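PDB 3KH5: protein MJ1225 from Methanocaldococcus jannaschii, which is of unknown function but binds AMP and ADP through its CBS domains and is a putative archaeal homologue of the gamma subunit of AMP-activated protein kinase. Local coordinates for residues Val233-Ile245 with Leu257-Ile270. Sequence-based numbering, arbitrary orientation.
Sequences VITAKEGDKLKKI and LPVVDENLRIKGII. With AMP (adenosine monophosphate), chain C; ADP (adenosine-5'-diphosphate), chain E.
L257 lays its CG and CD2 over the backbone of I234 and T235, with CD2 3.9 Å from CG2 of I234. The same CD2 also meets CD1 of I245. A236 CB adds to this apolar cluster, near I270 CG2. The backbones join at a single bridge between A236 and V259. A236 N donates to P258 O at 2.9 Å. V260 N donates back to A236 O, nearly straight at 165°. V259 CA adds a CA-H...O contact to A236 O. The side chains of T235 and V260 cross at about a right angle, T235 OG1 against V260 CG2.

Two salt bridges close the outer end. K237 starts with CG between its backbone N and carbonyl carbon (chi1 57°). Bends at chi3 and chi4 then carry NZ to E262 OE1, which it meets nearly along the C-O axis at 2.9 Å. With an alanine here the NZ charge goes, and the E262 carboxylate is likely to lose its mate and turn more freely. E238 OE1 pairs with K267 NZ at 2.9 Å. A water links E238 N to V260 O. K237 N also bonds D240 OD2, across the type II turn from K237 to D240. A classic beta bulge, in which K267 and G268 together lie opposite V259, interrupts the hairpin.

At the other end, I234 binds the AMP adenine by its backbone. I234 N donates to AMP N1 at 2.8 Å. AMP N6 donates to I234 O at 3.0 Å. The same O lies against L257 CG, so the base-binding loop rests directly on the strand. On the hairpin, I269 packs CG2 on the ADP base. Within this CBS domain, the loop thus flanks strand 256-260, which pairs antiparallel with strand 266-271. Helix 242-252 packs on L257 through M249, while L190 of strand 189-195 touches T235 and V260.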
ATOM      1  N   VAL A 233       5.089  17.087  -4.001  1.00 40.01           N
ATOM      2  CA  VAL A 233       4.608  16.285  -2.896  1.00 38.99           C
ATOM      3  C   VAL A 233       3.737  17.130  -1.977  1.00 38.65           C
ATOM      4  O   VAL A 233       4.044  18.296  -1.720  1.00 38.42           O
ATOM      5  CB  VAL A 233       5.787  15.695  -2.086  1.00 38.95           C
ATOM      6  CG1 VAL A 233       5.305  14.587  -1.166  1.00 38.52           C
ATOM      7  CG2 VAL A 233       6.863  15.166  -3.016  1.00 38.69           C
ATOM      8  N   ILE A 234       2.642  16.541  -1.505  1.00 38.21           N
ATOM      9  CA  ILE A 234       1.845  17.135  -0.440  1.00 38.05           C
ATOM     10  C   ILE A 234       2.535  16.795   0.878  1.00 38.04           C
ATOM     11  O   ILE A 234       2.706  15.617   1.215  1.00 37.76           O
ATOM     12  CB  ILE A 234       0.391  16.614  -0.459  1.00 37.98           C
ATOM     13  CG1 ILE A 234      -0.295  17.011  -1.773  1.00 37.93           C
ATOM     14  CG2 ILE A 234      -0.391  17.153   0.741  1.00 38.19           C
ATOM     15  CD1 ILE A 234      -1.511  16.186  -2.121  1.00 37.90           C
ATOM     16  N   THR A 235       2.940  17.834   1.604  1.00 38.33           N
ATOM     17  CA  THR A 235       3.757  17.697   2.808  1.00 38.79           C
ATOM     18  C   THR A 235       3.030  18.227   4.040  1.00 39.57           C
ATOM     19  O   THR A 235       2.049  18.963   3.917  1.00 39.54           O
ATOM     20  CB  THR A 235       5.093  18.468   2.664  1.00 38.71           C
ATOM     21  OG1 THR A 235       4.828  19.870   2.519  1.00 38.21           O
ATOM     22  CG2 THR A 235       5.873  17.980   1.456  1.00 38.07           C
ATOM     23  N   ALA A 236       3.503  17.842   5.222  1.00 40.60           N
ATOM     24  CA  ALA A 236       3.067  18.467   6.464  1.00 41.71           C
ATOM     25  C   ALA A 236       4.252  19.213   7.070  1.00 42.61           C
ATOM     26  O   ALA A 236       5.376  19.101   6.572  1.00 42.62           O
ATOM     27  CB  ALA A 236       2.526  17.420   7.432  1.00 41.56           C
ATOM     28  N   LYS A 237       4.010  19.996   8.115  1.00 43.87           N
ATOM     29  CA  LYS A 237       5.100  20.624   8.857  1.00 45.10           C
ATOM     30  C   LYS A 237       4.749  20.654  10.334  1.00 45.55           C
ATOM     31  O   LYS A 237       3.571  20.646  10.694  1.00 45.51           O
ATOM     32  CB  LYS A 237       5.438  22.031   8.317  1.00 45.33           C
ATOM     33  CG  LYS A 237       4.276  23.032   8.298  1.00 46.59           C
ATOM     34  CD  LYS A 237       4.736  24.483   8.087  1.00 48.52           C
ATOM     35  CE  LYS A 237       4.873  24.860   6.610  1.00 49.50           C
ATOM     36  NZ  LYS A 237       6.279  24.670   6.094  1.00 50.13           N
ATOM     37  N   GLU A 238       5.773  20.666  11.185  1.00 46.27           N
ATOM     38  CA  GLU A 238       5.568  20.747  12.626  1.00 46.99           C
ATOM     39  C   GLU A 238       4.678  21.938  12.944  1.00 46.78           C
ATOM     40  O   GLU A 238       4.835  23.019  12.354  1.00 46.86           O
ATOM     41  CB  GLU A 238       6.904  20.841  13.367  1.00 47.33           C
ATOM     42  CG  GLU A 238       7.620  19.500  13.494  1.00 49.06           C
ATOM     43  CD  GLU A 238       8.937  19.590  14.243  1.00 51.03           C
ATOM     44  OE1 GLU A 238       9.867  20.262  13.745  1.00 51.63           O
ATOM     45  OE2 GLU A 238       9.047  18.975  15.324  1.00 51.70           O
ATOM     46  N   GLY A 239       3.727  21.730  13.849  1.00 46.54           N
ATOM     47  CA  GLY A 239       2.765  22.771  14.180  1.00 46.08           C
ATOM     48  C   GLY A 239       1.401  22.598  13.530  1.00 45.61           C
ATOM     49  O   GLY A 239       0.419  23.168  14.011  1.00 45.73           O
ATOM     50  N   ASP A 240       1.329  21.827  12.441  1.00 44.82           N
ATOM     51  CA  ASP A 240       0.056  21.587  11.739  1.00 43.91           C
ATOM     52  C   ASP A 240      -0.928  20.845  12.627  1.00 43.25           C
ATOM     53  O   ASP A 240      -0.533  20.021  13.452  1.00 43.03           O
ATOM     54  CB  ASP A 240       0.262  20.756  10.468  1.00 44.01           C
ATOM     55  CG  ASP A 240       1.005  21.507   9.382  1.00 44.05           C
ATOM     56  OD1 ASP A 240       1.147  22.745   9.478  1.00 44.13           O
ATOM     57  OD2 ASP A 240       1.443  20.849   8.415  1.00 44.45           O
ATOM     58  N   LYS A 241      -2.217  21.122  12.437  1.00 42.61           N
ATOM     59  CA  LYS A 241      -3.261  20.460  13.211  1.00 42.23           C
ATOM     60  C   LYS A 241      -3.484  19.044  12.702  1.00 41.88           C
ATOM     61  O   LYS A 241      -3.484  18.807  11.490  1.00 41.91           O
ATOM     62  CB  LYS A 241      -4.571  21.259  13.176  1.00 42.31           C
ATOM     63  CG  LYS A 241      -4.497  22.667  13.785  1.00 42.76           C
ATOM     64  CD  LYS A 241      -3.789  22.687  15.145  1.00 43.64           C
ATOM     65  CE  LYS A 241      -4.094  23.956  15.958  1.00 44.27           C
ATOM     66  NZ  LYS A 241      -4.073  25.230  15.041  1.00 44.76           N
ATOM     67  N   LEU A 242      -3.669  18.110  13.633  1.00 41.41           N
ATOM     68  CA  LEU A 242      -3.875  16.707  13.287  1.00 41.01           C
ATOM     69  C   LEU A 242      -5.116  16.547  12.429  1.00 40.91           C
ATOM     70  O   LEU A 242      -5.114  15.772  11.470  1.00 40.72           O
ATOM     71  CB  LEU A 242      -3.987  15.830  14.539  1.00 40.85           C
ATOM     72  CG  LEU A 242      -4.244  14.335  14.285  1.00 40.61           C
ATOM     73  CD1 LEU A 242      -3.081  13.684  13.531  1.00 39.99           C
ATOM     74  CD2 LEU A 242      -4.514  13.600  15.586  1.00 40.27           C
ATOM     75  N   LYS A 243      -6.169  17.286  12.777  1.00 40.81           N
ATOM     76  CA  LYS A 243      -7.429  17.218  12.041  1.00 40.75           C
ATOM     77  C   LYS A 243      -7.287  17.703  10.601  1.00 40.46           C
ATOM     78  O   LYS A 243      -7.882  17.112   9.700  1.00 40.42           O
ATOM     79  CB  LYS A 243      -8.562  17.964  12.763  1.00 40.91           C
ATOM     80  CG  LYS A 243      -9.924  17.842  12.065  1.00 41.78           C
ATOM     81  CD  LYS A 243     -11.083  18.248  12.969  1.00 43.25           C
ATOM     82  CE  LYS A 243     -12.304  18.635  12.109  1.00 44.05           C
ATOM     83  NZ  LYS A 243     -13.451  19.070  12.955  1.00 44.72           N
ATOM     84  N   LYS A 244      -6.515  18.766  10.380  1.00 40.22           N
ATOM     85  CA  LYS A 244      -6.265  19.251   9.020  1.00 40.08           C
ATOM     86  C   LYS A 244      -5.560  18.174   8.194  1.00 39.23           C
ATOM     87  O   LYS A 244      -5.992  17.855   7.080  1.00 39.07           O
ATOM     88  CB  LYS A 244      -5.454  20.554   9.038  1.00 40.49           C
ATOM     89  CG  LYS A 244      -4.751  20.878   7.709  1.00 42.30           C
ATOM     90  CD  LYS A 244      -3.898  22.138   7.831  1.00 44.94           C
ATOM     91  CE  LYS A 244      -2.848  22.196   6.722  1.00 46.27           C
ATOM     92  NZ  LYS A 244      -3.445  22.468   5.383  1.00 47.40           N
ATOM     93  N   ILE A 245      -4.489  17.614   8.755  1.00 38.26           N
ATOM     94  CA  ILE A 245      -3.729  16.555   8.091  1.00 37.19           C
ATOM     95  C   ILE A 245      -4.593  15.320   7.804  1.00 36.54           C
ATOM     96  O   ILE A 245      -4.633  14.851   6.658  1.00 36.30           O
ATOM     97  CB  ILE A 245      -2.422  16.207   8.861  1.00 37.26           C
ATOM     98  CG1 ILE A 245      -1.464  17.410   8.872  1.00 37.07           C
ATOM     99  CG2 ILE A 245      -1.739  14.968   8.279  1.00 37.02           C
ATOM    100  CD1 ILE A 245      -1.225  18.078   7.508  1.00 37.33           C
ATOM    101  N   LEU A 257       2.180  11.782   4.367  1.00 34.76           N
ATOM    102  CA  LEU A 257       2.791  13.070   4.040  1.00 34.90           C
ATOM    103  C   LEU A 257       4.184  13.167   4.674  1.00 35.39           C
ATOM    104  O   LEU A 257       4.331  12.954   5.882  1.00 35.06           O
ATOM    105  CB  LEU A 257       1.917  14.246   4.510  1.00 34.92           C
ATOM    106  CG  LEU A 257       0.560  14.557   3.863  1.00 34.96           C
ATOM    107  CD1 LEU A 257      -0.460  13.442   4.084  1.00 34.99           C
ATOM    108  CD2 LEU A 257       0.007  15.869   4.414  1.00 35.39           C
ATOM    109  N   PRO A 258       5.216  13.458   3.857  1.00 36.11           N
ATOM    110  CA  PRO A 258       6.532  13.805   4.388  1.00 37.04           C
ATOM    111  C   PRO A 258       6.410  15.094   5.195  1.00 38.22           C
ATOM    112  O   PRO A 258       5.680  16.001   4.791  1.00 38.09           O
ATOM    113  CB  PRO A 258       7.370  14.039   3.124  1.00 36.88           C
ATOM    114  CG  PRO A 258       6.686  13.235   2.069  1.00 36.43           C
ATOM    115  CD  PRO A 258       5.227  13.373   2.385  1.00 36.10           C
ATOM    116  N   VAL A 259       7.080  15.156   6.342  1.00 39.84           N
ATOM    117  CA  VAL A 259       7.089  16.362   7.169  1.00 41.66           C
ATOM    118  C   VAL A 259       8.368  17.130   6.852  1.00 43.17           C
ATOM    119  O   VAL A 259       9.475  16.587   6.959  1.00 43.09           O
ATOM    120  CB  VAL A 259       6.983  16.039   8.683  1.00 41.52           C
ATOM    121  CG1 VAL A 259       6.776  17.309   9.501  1.00 41.57           C
ATOM    122  CG2 VAL A 259       5.853  15.048   8.942  1.00 41.49           C
ATOM    123  N   VAL A 260       8.207  18.381   6.432  1.00 45.42           N
ATOM    124  CA  VAL A 260       9.343  19.180   5.983  1.00 47.80           C
ATOM    125  C   VAL A 260       9.488  20.542   6.653  1.00 49.63           C
ATOM    126  O   VAL A 260       8.546  21.093   7.239  1.00 49.86           O
ATOM    127  CB  VAL A 260       9.360  19.394   4.432  1.00 47.63           C
ATOM    128  CG1 VAL A 260       9.425  18.061   3.695  1.00 47.62           C
ATOM    129  CG2 VAL A 260       8.156  20.224   3.975  1.00 47.68           C
ATOM    130  N   ASP A 261      10.710  21.058   6.519  1.00 51.95           N
ATOM    131  CA  ASP A 261      11.103  22.424   6.829  1.00 54.21           C
ATOM    132  C   ASP A 261      10.519  23.370   5.805  1.00 55.45           C
ATOM    133  O   ASP A 261       9.996  22.938   4.768  1.00 55.62           O
ATOM    134  CB  ASP A 261      12.623  22.540   6.685  1.00 54.30           C
ATOM    135  CG  ASP A 261      13.358  22.403   7.995  1.00 54.99           C
ATOM    136  OD1 ASP A 261      14.567  22.722   8.023  1.00 55.41           O
ATOM    137  OD2 ASP A 261      12.742  21.984   9.000  1.00 55.61           O
ATOM    138  N   GLU A 262      10.643  24.668   6.067  1.00 56.96           N
ATOM    139  CA  GLU A 262      10.390  25.656   5.032  1.00 58.30           C
ATOM    140  C   GLU A 262      11.491  25.550   3.971  1.00 58.60           C
ATOM    141  O   GLU A 262      11.285  25.943   2.821  1.00 58.74           O
ATOM    142  CB  GLU A 262      10.320  27.071   5.615  1.00 58.58           C
ATOM    143  CG  GLU A 262       9.529  28.069   4.761  1.00 59.99           C
ATOM    144  CD  GLU A 262       8.102  28.299   5.262  1.00 61.55           C
ATOM    145  OE1 GLU A 262       7.432  27.329   5.696  1.00 62.00           O
ATOM    146  OE2 GLU A 262       7.645  29.462   5.211  1.00 62.01           O
ATOM    147  N   ASN A 263      12.652  25.017   4.354  1.00 58.88           N
ATOM    148  CA  ASN A 263      13.723  24.752   3.391  1.00 59.00           C
ATOM    149  C   ASN A 263      13.672  23.352   2.785  1.00 58.82           C
ATOM    150  O   ASN A 263      14.549  22.968   2.003  1.00 58.83           O
ATOM    151  CB  ASN A 263      15.100  25.037   3.991  1.00 59.16           C
ATOM    152  CG  ASN A 263      15.497  26.488   3.849  1.00 59.51           C
ATOM    153  OD1 ASN A 263      14.935  27.363   4.507  1.00 59.76           O
ATOM    154  ND2 ASN A 263      16.473  26.754   2.988  1.00 59.91           N
ATOM    155  N   LEU A 264      12.630  22.609   3.155  1.00 58.49           N
ATOM    156  CA  LEU A 264      12.339  21.289   2.594  1.00 58.11           C
ATOM    157  C   LEU A 264      13.255  20.194   3.106  1.00 57.85           C
ATOM    158  O   LEU A 264      13.371  19.134   2.484  1.00 57.87           O
ATOM    159  CB  LEU A 264      12.331  21.317   1.058  1.00 58.13           C
ATOM    160  CG  LEU A 264      11.297  22.264   0.444  1.00 58.12           C
ATOM    161  CD1 LEU A 264      11.377  22.245  -1.078  1.00 58.25           C
ATOM    162  CD2 LEU A 264       9.876  21.931   0.913  1.00 58.21           C
ATOM    163  N   ARG A 265      13.908  20.449   4.232  1.00 57.38           N
ATOM    164  CA  ARG A 265      14.598  19.386   4.939  1.00 56.99           C
ATOM    165  C   ARG A 265      13.557  18.515   5.611  1.00 55.97           C
ATOM    166  O   ARG A 265      12.542  19.016   6.098  1.00 55.91           O
ATOM    167  CB  ARG A 265      15.576  19.959   5.961  1.00 57.41           C
ATOM    168  CG  ARG A 265      16.990  20.008   5.422  1.00 59.42           C
ATOM    169  CD  ARG A 265      17.713  21.287   5.821  1.00 62.94           C
ATOM    170  NE  ARG A 265      18.750  21.086   6.834  1.00 65.67           N
ATOM    171  CZ  ARG A 265      19.847  20.345   6.674  1.00 67.21           C
ATOM    172  NH1 ARG A 265      20.071  19.680   5.544  1.00 67.68           N
ATOM    173  NH2 ARG A 265      20.721  20.250   7.669  1.00 67.73           N
ATOM    174  N   ILE A 266      13.812  17.212   5.636  1.00 54.70           N
ATOM    175  CA  ILE A 266      12.856  16.240   6.162  1.00 53.39           C
ATOM    176  C   ILE A 266      12.943  16.154   7.674  1.00 52.21           C
ATOM    177  O   ILE A 266      14.015  15.879   8.229  1.00 52.16           O
ATOM    178  CB  ILE A 266      13.128  14.824   5.603  1.00 53.58           C
ATOM    179  CG1 ILE A 266      13.450  14.883   4.108  1.00 53.72           C
ATOM    180  CG2 ILE A 266      11.944  13.881   5.895  1.00 53.57           C
ATOM    181  CD1 ILE A 266      12.330  15.436   3.255  1.00 53.97           C
ATOM    182  N   LYS A 267      11.810  16.371   8.335  1.00 50.53           N
ATOM    183  CA  LYS A 267      11.732  16.256   9.790  1.00 48.80           C
ATOM    184  C   LYS A 267      11.077  14.954  10.235  1.00 47.07           C
ATOM    185  O   LYS A 267      11.114  14.604  11.422  1.00 46.95           O
ATOM    186  CB  LYS A 267      10.960  17.440  10.383  1.00 49.15           C
ATOM    187  CG  LYS A 267      11.410  18.826   9.902  1.00 50.04           C
ATOM    188  CD  LYS A 267      12.905  19.096  10.136  1.00 51.50           C
ATOM    189  CE  LYS A 267      13.314  18.990  11.608  1.00 52.23           C
ATOM    190  NZ  LYS A 267      12.402  19.744  12.540  1.00 52.68           N
ATOM    191  N   GLY A 268      10.472  14.244   9.290  1.00 44.91           N
ATOM    192  CA  GLY A 268       9.714  13.046   9.615  1.00 42.22           C
ATOM    193  C   GLY A 268       8.724  12.692   8.530  1.00 40.45           C
ATOM    194  O   GLY A 268       8.814  13.183   7.401  1.00 40.05           O
ATOM    195  N   ILE A 269       7.790  11.815   8.871  1.00 38.79           N
ATOM    196  CA  ILE A 269       6.725  11.407   7.970  1.00 37.21           C
ATOM    197  C   ILE A 269       5.555  11.095   8.887  1.00 36.04           C
ATOM    198  O   ILE A 269       5.754  10.695  10.039  1.00 35.84           O
ATOM    199  CB  ILE A 269       7.151  10.184   7.090  1.00 37.35           C
ATOM    200  CG1 ILE A 269       6.098   9.863   6.015  1.00 37.35           C
ATOM    201  CG2 ILE A 269       7.495   8.956   7.956  1.00 37.30           C
ATOM    202  CD1 ILE A 269       6.571   8.878   4.941  1.00 37.15           C
ATOM    203  N   ILE A 270       4.340  11.321   8.406  1.00 34.59           N
ATOM    204  CA  ILE A 270       3.149  10.974   9.169  1.00 33.39           C
ATOM    205  C   ILE A 270       2.183  10.234   8.253  1.00 32.86           C
ATOM    206  O   ILE A 270       1.998  10.615   7.096  1.00 32.88           O
ATOM    207  CB  ILE A 270       2.505  12.223   9.831  1.00 33.31           C
ATOM    208  CG1 ILE A 270       1.256  11.838  10.642  1.00 33.22           C
ATOM    209  CG2 ILE A 270       2.218  13.319   8.786  1.00 32.79           C
ATOM    210  CD1 ILE A 270       0.885  12.836  11.728  1.00 33.81           C
TER
HETATM  211  P   AMP C 282      -0.682   5.514  -2.861  1.00 51.11           P
HETATM  212  O1P AMP C 282      -1.992   4.858  -3.105  1.00 51.58           O
HETATM  213  O2P AMP C 282       0.496   4.421  -2.705  1.00 51.23           O
HETATM  214  O3P AMP C 282      -0.662   6.355  -1.475  1.00 51.12           O
HETATM  215  O5' AMP C 282      -0.219   6.505  -4.034  1.00 49.83           O
HETATM  216  C5' AMP C 282      -1.049   6.837  -5.174  1.00 47.18           C
HETATM  217  C4' AMP C 282      -0.430   8.011  -5.936  1.00 44.98           C
HETATM  218  O4' AMP C 282      -0.398   9.115  -4.986  1.00 43.42           O
HETATM  219  C3' AMP C 282       1.027   7.637  -6.264  1.00 44.30           C
HETATM  220  O3' AMP C 282       1.392   8.114  -7.576  1.00 44.98           O
HETATM  221  C2' AMP C 282       1.826   8.382  -5.197  1.00 43.00           C
HETATM  222  O2' AMP C 282       3.104   8.770  -5.714  1.00 43.01           O
HETATM  223  C1' AMP C 282       0.949   9.609  -4.926  1.00 41.73           C
HETATM  224  N9  AMP C 282       1.175  10.187  -3.569  1.00 39.34           N
HETATM  225  C8  AMP C 282       1.169   9.529  -2.405  1.00 38.26           C
HETATM  226  N7  AMP C 282       1.409  10.377  -1.406  1.00 37.07           N
HETATM  227  C5  AMP C 282       1.569  11.583  -1.940  1.00 36.71           C
HETATM  228  C6  AMP C 282       1.834  12.835  -1.407  1.00 36.16           C
HETATM  229  N6  AMP C 282       1.985  12.985  -0.093  1.00 35.47           N
HETATM  230  N1  AMP C 282       1.935  13.887  -2.241  1.00 36.38           N
HETATM  231  C2  AMP C 282       1.785  13.745  -3.556  1.00 36.23           C
HETATM  232  N3  AMP C 282       1.530  12.561  -4.095  1.00 36.57           N
HETATM  233  C4  AMP C 282       1.417  11.469  -3.314  1.00 37.74           C
HETATM  234  PB  ADP E 284       3.017   3.173   4.618  1.00 47.80           P
HETATM  235  O1B ADP E 284       1.718   3.698   4.124  1.00 47.89           O
HETATM  236  O2B ADP E 284       4.304   3.912   3.902  1.00 46.75           O
HETATM  237  O3B ADP E 284       3.229   1.591   4.350  1.00 47.81           O
HETATM  238  PA  ADP E 284       2.401   2.702   7.392  1.00 44.76           P
HETATM  239  O1A ADP E 284       1.101   3.297   7.785  1.00 45.01           O
HETATM  240  O2A ADP E 284       2.329   1.133   7.028  1.00 44.93           O
HETATM  241  O3A ADP E 284       3.153   3.470   6.182  1.00 46.09           O
HETATM  242  O5' ADP E 284       3.506   2.955   8.508  1.00 43.23           O
HETATM  243  C5' ADP E 284       3.510   2.326   9.803  1.00 40.37           C
HETATM  244  C4' ADP E 284       4.486   3.155  10.680  1.00 38.76           C
HETATM  245  O4' ADP E 284       5.754   3.264   9.953  1.00 37.85           O
HETATM  246  C3' ADP E 284       3.987   4.591  10.925  1.00 37.84           C
HETATM  247  O3' ADP E 284       4.386   5.019  12.232  1.00 38.01           O
HETATM  248  C2' ADP E 284       4.705   5.415   9.851  1.00 37.10           C
HETATM  249  O2' ADP E 284       4.924   6.769  10.282  1.00 35.85           O
HETATM  250  C1' ADP E 284       6.037   4.667   9.683  1.00 37.00           C
HETATM  251  N9  ADP E 284       6.586   4.867   8.295  1.00 36.21           N
HETATM  252  C8  ADP E 284       5.907   4.833   7.142  1.00 36.35           C
HETATM  253  N7  ADP E 284       6.736   5.068   6.121  1.00 36.12           N
HETATM  254  C5  ADP E 284       7.950   5.256   6.617  1.00 36.26           C
HETATM  255  C6  ADP E 284       9.191   5.531   6.048  1.00 36.42           C
HETATM  256  N6  ADP E 284       9.326   5.660   4.729  1.00 36.12           N
HETATM  257  N1  ADP E 284      10.253   5.662   6.860  1.00 36.59           N
HETATM  258  C2  ADP E 284      10.126   5.537   8.178  1.00 36.52           C
HETATM  259  N3  ADP E 284       8.956   5.273   8.747  1.00 36.40           N
HETATM  260  C4  ADP E 284       7.854   5.128   7.996  1.00 36.27           C
HETATM  261  O   HOH W   1       8.328  21.273  10.163  1.00 64.26           O